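Local atomic coordinates of Sel1 repeat family protein (Pseudomonas aeruginosa, PDB entry 6LCH), a protein that probably acts as an immunity protein against the type VI secretion effector PldB, built on a scaffold of helical Sel1 repeats. Residues N64-Y69 and L85-K90; P167-L172 and Y190-S195; G197-A202 and K237-P242; F204-F209 and K226-Y231. All blocks are in the same frame, centred on the assembly; numbering follows the deposited sequence.

Contact 1 of 4, residues N64-Y69 and L85-K90; sequences NLANLY and LDLYQK
The backbone bond from Y69 N to L65 O, 3.0 Å long, holds L65 and Y69 one helical turn apart, and the tip of L87 fits into the notch between them. L87 carries its CG beside its own backbone N and opposite the carbonyl carbon (chi1 -80°), a setting that sends CD1 across to the facing helix. There the methyl meets L65 CG at 3.8 Å and the backbone of A66, with A66 N at 3.7 Å. It also lies near the plane of the Y69 ring, at the edge, 4.0 Å from CD2. All three groups meet the methyl together from the side of helix 59-70, L65 and Y69 each crossing the L87 side chain at about a right angle. This is the antiparallel helix pairing of a Sel1 repeat, in the TPR clan: helices 59-70 and 81-93 both fall in one such repeat, and their segments run at 157° to each other with axes 9.0 Å apart at closest approach. A66 lies at the middle, and its small CB lets a second, larger group in beside L87: Y88 CE1 comes to 3.3 Å from A66 CB, meeting it obliquely. The Y88 hydroxyl reaches on over the same methyl, with OH 3.6 Å from A66 CB. Helix 43-55 adds Y50 against L65 and A54 against L87, while M103 and M106 of helix 97-107 pack on Y88.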
loop_
_atom_site.group_PDB
_atom_site.type_symbol
_atom_site.label_atom_id
_atom_site.label_comp_id
_atom_site.label_asym_id
_atom_site.label_seq_id
_atom_site.Cartn_x
_atom_site.Cartn_y
_atom_site.Cartn_z
ATOM N N ASN A 64 5.222 -1.961 12.402
ATOM C CA ASN A 64 3.906 -2.078 13.025
ATOM C C ASN A 64 3.878 -1.420 14.397
ATOM O O ASN A 64 2.907 -0.742 14.747
ATOM C CB ASN A 64 3.502 -3.547 13.145
ATOM C CG ASN A 64 2.960 -4.106 11.855
ATOM O OD1 ASN A 64 3.233 -3.579 10.778
ATOM N ND2 ASN A 64 2.191 -5.184 11.951
ATOM N N LEU A 65 4.932 -1.618 15.192
ATOM C CA LEU A 65 4.947 -1.052 16.536
ATOM C C LEU A 65 5.022 0.467 16.492
ATOM O O LEU A 65 4.303 1.153 17.229
ATOM C CB LEU A 65 6.119 -1.627 17.332
ATOM C CG LEU A 65 6.237 -1.134 18.771
ATOM C CD1 LEU A 65 4.924 -1.356 19.507
ATOM C CD2 LEU A 65 7.395 -1.831 19.478
ATOM N N ALA A 66 5.875 1.012 15.623
ATOM C CA ALA A 66 5.995 2.462 15.524
ATOM C C ALA A 66 4.698 3.095 15.043
ATOM O O ALA A 66 4.350 4.205 15.460
ATOM C CB ALA A 66 7.147 2.830 14.594
ATOM N N ASN A 67 3.963 2.410 14.163
ATOM C CA ASN A 67 2.673 2.951 13.753
ATOM C C ASN A 67 1.722 3.059 14.933
ATOM O O ASN A 67 0.880 3.958 14.958
ATOM C CB ASN A 67 2.037 2.107 12.649
ATOM C CG ASN A 67 0.890 2.834 11.962
ATOM O OD1 ASN A 67 1.054 3.953 11.474
ATOM N ND2 ASN A 67 -0.285 2.214 11.945
ATOM N N LEU A 68 1.840 2.165 15.918
ATOM C CA LEU A 68 1.059 2.312 17.143
ATOM C C LEU A 68 1.529 3.521 17.953
ATOM O O LEU A 68 0.709 4.302 18.452
ATOM C CB LEU A 68 1.145 1.036 17.984
ATOM C CG LEU A 68 0.848 -0.306 17.305
ATOM C CD1 LEU A 68 0.824 -1.435 18.330
ATOM C CD2 LEU A 68 -0.459 -0.258 16.526
ATOM N N TYR A 69 2.850 3.687 18.096
ATOM C CA TYR A 69 3.389 4.791 18.888
ATOM C C TYR A 69 3.271 6.126 18.158
ATOM O O TYR A 69 3.039 7.164 18.792
ATOM C CB TYR A 69 4.854 4.531 19.236
ATOM C CG TYR A 69 5.095 3.454 20.267
ATOM C CD1 TYR A 69 4.393 3.431 21.464
ATOM C CD2 TYR A 69 6.042 2.467 20.047
ATOM C CE1 TYR A 69 4.629 2.444 22.410
ATOM C CE2 TYR A 69 6.283 1.487 20.981
ATOM C CZ TYR A 69 5.571 1.474 22.157
ATOM O OH TYR A 69 5.817 0.486 23.089
ATOM N N LEU A 85 10.253 7.283 16.375
ATOM C CA LEU A 85 11.473 7.721 15.703
ATOM C C LEU A 85 12.608 6.732 15.922
ATOM O O LEU A 85 13.339 6.397 14.984
ATOM C CB LEU A 85 11.891 9.107 16.202
ATOM C CG LEU A 85 10.973 10.308 15.970
ATOM C CD1 LEU A 85 11.536 11.542 16.663
ATOM C CD2 LEU A 85 10.796 10.568 14.492
ATOM N N ASP A 86 12.775 6.263 17.161
ATOM C CA ASP A 86 13.857 5.328 17.457
ATOM C C ASP A 86 13.668 4.015 16.715
ATOM O O ASP A 86 14.644 3.409 16.261
ATOM C CB ASP A 86 13.948 5.093 18.964
ATOM C CG ASP A 86 14.203 6.373 19.736
ATOM O OD1 ASP A 86 14.019 6.369 20.972
ATOM O OD2 ASP A 86 14.579 7.386 19.102
ATOM N N LEU A 87 12.421 3.563 16.576
ATOM C CA LEU A 87 12.159 2.373 15.774
ATOM C C LEU A 87 12.444 2.630 14.301
ATOM O O LEU A 87 12.970 1.754 13.605
ATOM C CB LEU A 87 10.715 1.917 15.968
ATOM C CG LEU A 87 10.435 1.117 17.242
ATOM C CD1 LEU A 87 8.953 1.171 17.591
ATOM C CD2 LEU A 87 10.900 -0.327 17.099
ATOM N N TYR A 88 12.097 3.824 13.806
ATOM C CA TYR A 88 12.393 4.170 12.420
ATOM C C TYR A 88 13.899 4.246 12.169
ATOM O O TYR A 88 14.365 3.865 11.089
ATOM C CB TYR A 88 11.700 5.489 12.053
ATOM C CG TYR A 88 10.178 5.402 12.038
ATOM C CD1 TYR A 88 9.547 4.204 11.803
ATOM C CD2 TYR A 88 9.381 6.508 12.262
ATOM C CE1 TYR A 88 8.168 4.090 11.773
ATOM C CE2 TYR A 88 7.993 6.400 12.246
ATOM C CZ TYR A 88 7.397 5.191 11.998
ATOM O OH TYR A 88 6.025 5.086 11.978
ATOM N N GLN A 89 14.677 4.713 13.150
ATOM C CA GLN A 89 16.125 4.774 12.975
ATOM C C GLN A 89 16.761 3.388 13.016
ATOM O O GLN A 89 17.762 3.146 12.332
ATOM C CB GLN A 89 16.751 5.672 14.042
ATOM C CG GLN A 89 18.245 5.920 13.845
ATOM C CD GLN A 89 18.568 6.515 12.488
ATOM O OE1 GLN A 89 17.940 7.482 12.055
ATOM N NE2 GLN A 89 19.558 5.942 11.808
ATOM N N LYS A 90 16.206 2.472 13.809
ATOM C CA LYS A 90 16.697 1.099 13.787
ATOM C C LYS A 90 16.434 0.448 12.435
ATOM O O LYS A 90 17.251 -0.343 11.952
ATOM C CB LYS A 90 16.058 0.291 14.917
ATOM C CG LYS A 90 16.464 0.759 16.310
ATOM C CD LYS A 90 15.458 0.316 17.365
ATOM C CE LYS A 90 15.441 1.274 18.549
ATOM N NZ LYS A 90 16.768 1.398 19.212
#

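Contact 2 of 4, residues P167-L172 and Y190-S195; sequences PASYEL and YQVSVS
Opposite choices of first torsion bring two tyrosines together: Y170 throws its CG away from its backbone N (chi1 180°), whereas Y190 keeps CG beside the backbone N and opposite the carbonyl carbon (chi1 -78°). The Y190 ring, whose stem does not aim at the other helix, thereby swings its CE1 edge in over one face of Y170. The result is a T-shaped, edge-to-face pair, with planes at 73° and centroids 5.3 Å apart. Contact is off-centre, toward the rim of the Y170 ring, where Y190 CE1 comes to 3.6 Å from Y170 CE1. Next to Y170, and a turn on from Y190, two serines face each other and the backbones are close. S169 CB and S193 CB are 3.8 Å apart, and the CA atoms of the same two residues only 4.9 Å, with the helix axes 7.6 Å apart and nearly antiparallel. Neither hydroxyl is left to the apolar seam: S193 OG bonds to A166 O, and S169 OG to Q196 OE1. S193 OG also lies 3.6 Å from Y170 CB, while V192 CG1 packs against S169 OG from beside the serines. Such close, small-residue packing flanked by an aromatic pair joins the two helices of a Sel1 repeat, 166-178 and 183-195. Helix 150-162 lies against the first of them, with A161 on S169. On the other flank, helix 199-208 brings S200 to Y170, A201 to S193, and the ring of F204 to that of Y190.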
loop_
_atom_site.group_PDB
_atom_site.type_symbol
_atom_site.label_atom_id
_atom_site.label_comp_id
_atom_site.label_asym_id
_atom_site.label_seq_id
_atom_site.Cartn_x
_atom_site.Cartn_y
_atom_site.Cartn_z
ATOM N N PRO A 167 -2.082 -0.527 -3.447
ATOM C CA PRO A 167 -2.429 0.895 -3.615
ATOM C C PRO A 167 -1.786 1.547 -4.825
ATOM O O PRO A 167 -2.283 2.581 -5.284
ATOM C CB PRO A 167 -1.938 1.535 -2.309
ATOM C CG PRO A 167 -1.895 0.417 -1.337
ATOM C CD PRO A 167 -1.465 -0.771 -2.130
ATOM N N ALA A 168 -0.697 0.986 -5.353
ATOM C CA ALA A 168 -0.123 1.522 -6.583
ATOM C C ALA A 168 -0.982 1.161 -7.785
ATOM O O ALA A 168 -1.198 1.992 -8.675
ATOM C CB ALA A 168 1.301 1.006 -6.770
ATOM N N SER A 169 -1.472 -0.081 -7.831
ATOM C CA SER A 169 -2.404 -0.471 -8.882
ATOM C C SER A 169 -3.713 0.300 -8.772
ATOM O O SER A 169 -4.379 0.534 -9.787
ATOM C CB SER A 169 -2.665 -1.976 -8.822
ATOM O OG SER A 169 -1.531 -2.713 -9.249
ATOM N N TYR A 170 -4.102 0.691 -7.554
ATOM C CA TYR A 170 -5.264 1.559 -7.384
ATOM C C TYR A 170 -5.023 2.920 -8.025
ATOM O O TYR A 170 -5.895 3.457 -8.714
ATOM C CB TYR A 170 -5.598 1.718 -5.897
ATOM C CG TYR A 170 -6.796 2.613 -5.625
ATOM C CD1 TYR A 170 -8.075 2.082 -5.526
ATOM C CD2 TYR A 170 -6.646 3.986 -5.468
ATOM C CE1 TYR A 170 -9.169 2.892 -5.279
ATOM C CE2 TYR A 170 -7.735 4.804 -5.228
ATOM C CZ TYR A 170 -8.991 4.251 -5.131
ATOM O OH TYR A 170 -10.073 5.062 -4.887
ATOM N N GLU A 171 -3.843 3.499 -7.794
ATOM C CA GLU A 171 -3.500 4.773 -8.420
ATOM C C GLU A 171 -3.429 4.651 -9.934
ATOM O O GLU A 171 -3.657 5.634 -10.646
ATOM C CB GLU A 171 -2.171 5.290 -7.869
ATOM C CG GLU A 171 -2.196 5.624 -6.389
ATOM C CD GLU A 171 -3.201 6.709 -6.046
ATOM O OE1 GLU A 171 -3.195 7.765 -6.719
ATOM O OE2 GLU A 171 -3.998 6.503 -5.108
ATOM N N LEU A 172 -3.111 3.460 -10.440
ATOM C CA LEU A 172 -3.176 3.216 -11.878
ATOM C C LEU A 172 -4.603 3.353 -12.382
ATOM O O LEU A 172 -4.877 4.110 -13.322
ATOM C CB LEU A 172 -2.640 1.822 -12.199
ATOM C CG LEU A 172 -1.130 1.679 -12.292
ATOM C CD1 LEU A 172 -0.458 2.485 -11.208
ATOM C CD2 LEU A 172 -0.793 0.220 -12.185
ATOM N N TYR A 190 -7.949 -1.430 -11.368
ATOM C CA TYR A 190 -8.644 -1.542 -10.090
ATOM C C TYR A 190 -8.787 -3.002 -9.683
ATOM O O TYR A 190 -8.644 -3.345 -8.503
ATOM C CB TYR A 190 -10.021 -0.884 -10.166
ATOM C CG TYR A 190 -10.033 0.630 -10.088
ATOM C CD1 TYR A 190 -9.558 1.300 -8.966
ATOM C CD2 TYR A 190 -10.545 1.386 -11.131
ATOM C CE1 TYR A 190 -9.585 2.689 -8.897
ATOM C CE2 TYR A 190 -10.572 2.765 -11.074
ATOM C CZ TYR A 190 -10.098 3.413 -9.959
ATOM O OH TYR A 190 -10.134 4.789 -9.921
ATOM N N GLN A 191 -9.064 -3.879 -10.652
ATOM C CA GLN A 191 -9.216 -5.297 -10.342
ATOM C C GLN A 191 -7.892 -5.906 -9.902
ATOM O O GLN A 191 -7.839 -6.650 -8.915
ATOM C CB GLN A 191 -9.781 -6.048 -11.548
ATOM C CG GLN A 191 -10.344 -7.419 -11.181
ATOM C CD GLN A 191 -10.579 -8.311 -12.383
ATOM O OE1 GLN A 191 -9.958 -8.139 -13.430
ATOM N NE2 GLN A 191 -11.480 -9.276 -12.236
ATOM N N VAL A 192 -6.807 -5.600 -10.623
ATOM C CA VAL A 192 -5.481 -6.066 -10.214
ATOM C C VAL A 192 -5.178 -5.617 -8.792
ATOM O O VAL A 192 -4.613 -6.373 -7.990
ATOM C CB VAL A 192 -4.412 -5.568 -11.205
ATOM C CG1 VAL A 192 -3.018 -5.703 -10.605
ATOM C CG2 VAL A 192 -4.509 -6.322 -12.514
ATOM N N SER A 193 -5.567 -4.387 -8.454
ATOM C CA SER A 193 -5.404 -3.891 -7.092
ATOM C C SER A 193 -6.123 -4.786 -6.091
ATOM O O SER A 193 -5.578 -5.098 -5.026
ATOM C CB SER A 193 -5.921 -2.455 -7.004
ATOM O OG SER A 193 -5.706 -1.908 -5.716
ATOM N N VAL A 194 -7.342 -5.218 -6.421
ATOM C CA VAL A 194 -8.087 -6.108 -5.533
ATOM C C VAL A 194 -7.327 -7.410 -5.323
ATOM O O VAL A 194 -7.137 -7.861 -4.187
ATOM C CB VAL A 194 -9.497 -6.368 -6.092
ATOM C CG1 VAL A 194 -10.252 -7.324 -5.183
ATOM C CG2 VAL A 194 -10.250 -5.064 -6.252
ATOM N N SER A 195 -6.877 -8.034 -6.414
ATOM C CA SER A 195 -6.147 -9.293 -6.317
ATOM C C SER A 195 -4.857 -9.172 -5.516
ATOM O O SER A 195 -4.290 -10.202 -5.132
ATOM C CB SER A 195 -5.833 -9.834 -7.715
ATOM O OG SER A 195 -4.948 -8.980 -8.420
#

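Contact 3 of 4, residues G197-A202 and K237-P242; sequences GGKSAA and KLEADP
L238 lays both branches of its fork against the bare backbone of G197, CD1 at 3.6 Å from G197 C and CD2 at 3.6 Å from G197 CA. Its CG stands opposite the carbonyl carbon and beside the backbone N (chi1 -75°), which aims the fork squarely across the contact; CD1 goes on to meet G198 O at 3.7 Å. Because G197 has no side chain, the leucine lies directly on its peptide atoms; a CB there would sit 3.9 Å from L238 CD2. F246 packs on L238 from a nearby loop. K199 and E239 form a looser outer edge. E239 is stretched out beyond CG, while K199 is bent at three successive torsions, the first an unusual chi2 of 122°. The two chains cross obliquely, K199 CD lying 4.1 Å from E239 OE1. The charged ends stay apart, with K199 NZ 4.6 Å from E239 OE1, so any attraction is probably modest; both residues also touch a crystal neighbour, which may influence their shapes. Y235 packs on K199 from the same helix as E239. G197, with its positive phi of 93°, is the C-prime residue of a Schellman motif that closes helix 183-195, G198 N reaching back to S193 O and G197 N to V194 O. G198 then takes the N-cap position of helix 199-208, making this a glycine-rich turn between successive helices, covered by the last turn of helix 225-240.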
loop_
_atom_site.group_PDB
_atom_site.type_symbol
_atom_site.label_atom_id
_atom_site.label_comp_id
_atom_site.label_asym_id
_atom_site.label_seq_id
_atom_site.Cartn_x
_atom_site.Cartn_y
_atom_site.Cartn_z
ATOM N N GLY A 197 -4.780 -7.427 -2.594
ATOM C CA GLY A 197 -5.178 -6.979 -1.277
ATOM C C GLY A 197 -5.717 -5.571 -1.225
ATOM O O GLY A 197 -5.794 -4.989 -0.136
ATOM N N GLY A 198 -6.089 -5.000 -2.365
ATOM C CA GLY A 198 -6.609 -3.649 -2.394
ATOM C C GLY A 198 -7.980 -3.516 -1.770
ATOM O O GLY A 198 -8.975 -3.977 -2.336
ATOM N N LYS A 199 -8.022 -2.895 -0.587
ATOM C CA LYS A 199 -9.279 -2.627 0.106
ATOM C C LYS A 199 -10.107 -1.581 -0.631
ATOM O O LYS A 199 -11.282 -1.807 -0.939
ATOM C CB LYS A 199 -8.977 -2.169 1.534
ATOM C CG LYS A 199 -10.135 -1.561 2.278
ATOM C CD LYS A 199 -10.437 -2.290 3.560
ATOM C CE LYS A 199 -9.409 -2.048 4.651
ATOM N NZ LYS A 199 -9.576 -0.734 5.305
ATOM N N SER A 200 -9.502 -0.429 -0.928
ATOM C CA SER A 200 -10.235 0.658 -1.562
ATOM C C SER A 200 -10.722 0.273 -2.953
ATOM O O SER A 200 -11.785 0.734 -3.385
ATOM C CB SER A 200 -9.358 1.907 -1.625
ATOM O OG SER A 200 -10.131 3.060 -1.903
ATOM N N ALA A 201 -9.970 -0.572 -3.663
ATOM C CA ALA A 201 -10.399 -0.982 -4.997
ATOM C C ALA A 201 -11.558 -1.967 -4.934
ATOM O O ALA A 201 -12.427 -1.952 -5.813
ATOM C CB ALA A 201 -9.230 -1.590 -5.769
ATOM N N ALA A 202 -11.585 -2.829 -3.917
ATOM C CA ALA A 202 -12.709 -3.746 -3.759
ATOM C C ALA A 202 -13.993 -2.984 -3.469
ATOM O O ALA A 202 -15.051 -3.285 -4.037
ATOM C CB ALA A 202 -12.415 -4.756 -2.648
ATOM N N LYS A 237 -13.685 -9.225 3.542
ATOM C CA LYS A 237 -12.645 -10.174 3.924
ATOM C C LYS A 237 -11.323 -9.469 4.218
ATOM O O LYS A 237 -10.640 -9.796 5.197
ATOM C CB LYS A 237 -12.488 -11.213 2.818
ATOM C CG LYS A 237 -11.590 -12.387 3.113
ATOM C CD LYS A 237 -12.153 -13.366 4.147
ATOM C CE LYS A 237 -11.012 -13.984 5.003
ATOM N NZ LYS A 237 -10.410 -12.988 5.964
ATOM N N LEU A 238 -10.952 -8.485 3.391
ATOM C CA LEU A 238 -9.702 -7.763 3.618
ATOM C C LEU A 238 -9.814 -6.814 4.799
ATOM O O LEU A 238 -8.807 -6.499 5.442
ATOM C CB LEU A 238 -9.301 -6.979 2.372
ATOM C CG LEU A 238 -8.727 -7.725 1.177
ATOM C CD1 LEU A 238 -8.842 -6.859 -0.060
ATOM C CD2 LEU A 238 -7.280 -8.098 1.432
ATOM N N GLU A 239 -11.024 -6.338 5.086
ATOM C CA GLU A 239 -11.241 -5.492 6.251
ATOM C C GLU A 239 -11.012 -6.249 7.554
ATOM O O GLU A 239 -10.522 -5.670 8.528
ATOM C CB GLU A 239 -12.647 -4.922 6.186
ATOM C CG GLU A 239 -13.056 -4.075 7.335
ATOM C CD GLU A 239 -14.051 -3.034 6.864
ATOM O OE1 GLU A 239 -13.845 -2.451 5.793
ATOM O OE2 GLU A 239 -15.087 -2.822 7.513
ATOM N N ALA A 240 -11.332 -7.539 7.596
ATOM C CA ALA A 240 -10.972 -8.297 8.787
ATOM C C ALA A 240 -9.523 -8.778 8.725
ATOM O O ALA A 240 -8.839 -8.814 9.754
ATOM C CB ALA A 240 -11.932 -9.469 8.982
ATOM N N ASP A 241 -9.023 -9.116 7.537
ATOM C CA ASP A 241 -7.638 -9.567 7.383
ATOM C C ASP A 241 -6.987 -8.881 6.187
ATOM O O ASP A 241 -7.084 -9.353 5.048
ATOM C CB ASP A 241 -7.568 -11.089 7.250
ATOM C CG ASP A 241 -6.174 -11.640 7.502
ATOM O OD1 ASP A 241 -5.179 -10.939 7.211
ATOM O OD2 ASP A 241 -6.073 -12.783 7.989
ATOM N N PRO A 242 -6.271 -7.775 6.422
ATOM C CA PRO A 242 -5.653 -7.041 5.304
ATOM C C PRO A 242 -4.543 -7.800 4.600
ATOM O O PRO A 242 -4.040 -7.310 3.581
ATOM C CB PRO A 242 -5.107 -5.776 5.978
ATOM C CG PRO A 242 -4.884 -6.174 7.395
ATOM C CD PRO A 242 -5.983 -7.149 7.724
#

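Contact 4 of 4, residues F204-F209 and K226-Y231; sequences FLSRVF and KLREAY
L205 rides on the flat of Y231, its CB almost above the ring centre, 3.7 Å from the centroid and 14° off the normal. Its CD2 spreads toward the hydroxyl side and meets Y231 CE1 at 3.5 Å. A matching bump on the other helix uses the next ring: L227 CD2 sits over the middle of the F209 ring, 3.6 Å from its centroid, in a second CH-pi contact. V208 CG1 fills the opposite face, and the F209 ring is therefore sandwiched between two methyl groups. The two rings meet rim to rim, neither over the other, with F209 CE2 3.8 Å from Y231 CE2 and planes at only 16°. The helices approach most closely at S206, whose small side chain lets the backbone of R228 come near, with 4.5 Å between the two CA atoms. R228 extends away from its own backbone N and then bends at chi2 (-90°), passing its CG over S206 O. Its guanidinium ends beside a water that lies in the group's plane; the water accepts from R228 NE at 2.8 Å and is hydrogen-bonded to S206 OG at 3.1 Å. Y232 adds a cation-pi contact to R228. Helix 183-195 packs against this antiparallel pair, with Y190 and V194 on L205 and L187 on F209, while P256 from a loop touches both F209 and L227.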
loop_
_atom_site.group_PDB
_atom_site.type_symbol
_atom_site.label_atom_id
_atom_site.label_comp_id
_atom_site.label_asym_id
_atom_site.label_seq_id
_atom_site.Cartn_x
_atom_site.Cartn_y
_atom_site.Cartn_z
ATOM N N PHE A 204 -14.482 0.123 -4.337
ATOM C CA PHE A 204 -14.810 0.900 -5.527
ATOM C C PHE A 204 -15.477 0.036 -6.587
ATOM O O PHE A 204 -16.425 0.477 -7.248
ATOM C CB PHE A 204 -13.569 1.572 -6.109
ATOM C CG PHE A 204 -13.853 2.357 -7.358
ATOM C CD1 PHE A 204 -14.608 3.517 -7.304
ATOM C CD2 PHE A 204 -13.385 1.926 -8.587
ATOM C CE1 PHE A 204 -14.879 4.241 -8.453
ATOM C CE2 PHE A 204 -13.652 2.646 -9.737
ATOM C CZ PHE A 204 -14.401 3.803 -9.670
ATOM N N LEU A 205 -15.005 -1.199 -6.760
ATOM C CA LEU A 205 -15.644 -2.080 -7.730
ATOM C C LEU A 205 -17.023 -2.515 -7.256
ATOM O O LEU A 205 -17.902 -2.785 -8.083
ATOM C CB LEU A 205 -14.751 -3.290 -8.008
ATOM C CG LEU A 205 -13.725 -3.095 -9.127
ATOM C CD1 LEU A 205 -13.190 -1.671 -9.131
ATOM C CD2 LEU A 205 -12.579 -4.102 -9.002
ATOM N N SER A 206 -17.233 -2.570 -5.940
ATOM C CA SER A 206 -18.563 -2.851 -5.410
ATOM C C SER A 206 -19.564 -1.789 -5.846
ATOM O O SER A 206 -20.684 -2.106 -6.264
ATOM C CB SER A 206 -18.508 -2.938 -3.886
ATOM O OG SER A 206 -19.760 -2.600 -3.323
ATOM N N ARG A 207 -19.180 -0.515 -5.743
ATOM C CA ARG A 207 -20.067 0.566 -6.161
ATOM C C ARG A 207 -20.155 0.676 -7.677
ATOM O O ARG A 207 -21.203 1.066 -8.205
ATOM C CB ARG A 207 -19.596 1.888 -5.560
ATOM C CG ARG A 207 -19.266 1.797 -4.079
ATOM C CD ARG A 207 -19.811 2.990 -3.316
ATOM N NE ARG A 207 -21.192 3.299 -3.676
ATOM C CZ ARG A 207 -21.621 4.504 -4.036
ATOM N NH1 ARG A 207 -20.779 5.527 -4.084
ATOM N NH2 ARG A 207 -22.898 4.688 -4.346
ATOM N N VAL A 208 -19.072 0.344 -8.385
ATOM C CA VAL A 208 -19.102 0.324 -9.847
ATOM C C VAL A 208 -20.250 -0.552 -10.337
ATOM O O VAL A 208 -21.044 -0.155 -11.199
ATOM C CB VAL A 208 -17.749 -0.160 -10.400
ATOM C CG1 VAL A 208 -17.905 -0.690 -11.814
ATOM C CG2 VAL A 208 -16.712 0.956 -10.342
ATOM N N PHE A 209 -20.368 -1.752 -9.773
ATOM C CA PHE A 209 -21.403 -2.694 -10.170
ATOM C C PHE A 209 -22.618 -2.646 -9.248
ATOM O O PHE A 209 -23.430 -3.577 -9.251
ATOM C CB PHE A 209 -20.812 -4.102 -10.242
ATOM C CG PHE A 209 -19.649 -4.204 -11.187
ATOM C CD1 PHE A 209 -19.840 -4.033 -12.550
ATOM C CD2 PHE A 209 -18.366 -4.438 -10.717
ATOM C CE1 PHE A 209 -18.785 -4.115 -13.429
ATOM C CE2 PHE A 209 -17.298 -4.515 -11.595
ATOM C CZ PHE A 209 -17.506 -4.353 -12.953
ATOM N N LYS A 226 -24.132 -10.012 -9.014
ATOM C CA LYS A 226 -23.115 -10.947 -8.540
ATOM C C LYS A 226 -21.769 -10.254 -8.379
ATOM O O LYS A 226 -21.073 -10.456 -7.377
ATOM C CB LYS A 226 -22.973 -12.141 -9.485
ATOM C CG LYS A 226 -24.041 -12.302 -10.540
ATOM C CD LYS A 226 -23.777 -13.590 -11.306
ATOM C CE LYS A 226 -24.772 -13.818 -12.420
ATOM N NZ LYS A 226 -24.369 -15.005 -13.226
ATOM N N LEU A 227 -21.378 -9.447 -9.369
ATOM C CA LEU A 227 -20.123 -8.710 -9.268
ATOM C C LEU A 227 -20.134 -7.768 -8.071
ATOM O O LEU A 227 -19.144 -7.681 -7.335
ATOM C CB LEU A 227 -19.860 -7.939 -10.564
ATOM C CG LEU A 227 -18.974 -8.616 -11.614
ATOM C CD1 LEU A 227 -19.509 -9.990 -11.989
ATOM C CD2 LEU A 227 -18.821 -7.747 -12.851
ATOM N N ARG A 228 -21.253 -7.072 -7.845
ATOM C CA ARG A 228 -21.345 -6.154 -6.713
ATOM C C ARG A 228 -21.041 -6.866 -5.403
ATOM O O ARG A 228 -20.277 -6.365 -4.571
ATOM C CB ARG A 228 -22.735 -5.512 -6.661
ATOM C CG ARG A 228 -22.878 -4.395 -5.631
ATOM C CD ARG A 228 -23.336 -4.910 -4.269
ATOM N NE ARG A 228 -23.035 -3.962 -3.200
ATOM C CZ ARG A 228 -23.030 -4.261 -1.904
ATOM N NH1 ARG A 228 -23.311 -5.492 -1.498
ATOM N NH2 ARG A 228 -22.745 -3.319 -1.013
ATOM N N GLU A 229 -21.633 -8.039 -5.197
ATOM C CA GLU A 229 -21.416 -8.710 -3.924
ATOM C C GLU A 229 -20.059 -9.392 -3.864
ATOM O O GLU A 229 -19.422 -9.406 -2.804
ATOM C CB GLU A 229 -22.510 -9.731 -3.655
ATOM C CG GLU A 229 -22.424 -10.240 -2.244
ATOM C CD GLU A 229 -21.688 -11.550 -2.115
ATOM O OE1 GLU A 229 -21.159 -12.040 -3.134
ATOM O OE2 GLU A 229 -21.639 -12.091 -0.991
ATOM N N ALA A 230 -19.614 -9.984 -4.976
ATOM C CA ALA A 230 -18.308 -10.636 -4.990
ATOM C C ALA A 230 -17.203 -9.670 -4.593
ATOM O O ALA A 230 -16.228 -10.070 -3.943
ATOM C CB ALA A 230 -18.029 -11.228 -6.371
ATOM N N TYR A 231 -17.345 -8.393 -4.954
ATOM C CA TYR A 231 -16.333 -7.412 -4.590
ATOM C C TYR A 231 -16.530 -6.905 -3.169
ATOM O O TYR A 231 -15.560 -6.800 -2.412
ATOM C CB TYR A 231 -16.344 -6.259 -5.591
ATOM C CG TYR A 231 -15.671 -6.632 -6.888
ATOM C CD1 TYR A 231 -14.317 -6.934 -6.921
ATOM C CD2 TYR A 231 -16.390 -6.703 -8.071
ATOM C CE1 TYR A 231 -13.698 -7.286 -8.094
ATOM C CE2 TYR A 231 -15.781 -7.054 -9.253
ATOM C CZ TYR A 231 -14.432 -7.342 -9.261
ATOM O OH TYR A 231 -13.815 -7.692 -10.439
HETATM O O HOH W 1 -22.531 -1.386 -4.102
#

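Overall arrangement
From the N terminus, contact 1 comes first: it closes the short loop between helices 59-70 and 81-93 in the N-terminal half. Contact 2 follows in series, pairing helix 166-178 with helix 183-195, its centre about 27 Å from that of contact 1. Helix 199-208 comes next in the chain and turns back on helix 225-240. Contact 3 joins the start of the one to the end of the other, and contact 4, nested inside that loop, joins their opposite ends. Contacts 2, 3 and 4 touch one another and form a continuous stack of helices, whereas contact 1 stands apart, about 36 Å from contact 4 between centres, across the centre of the chain.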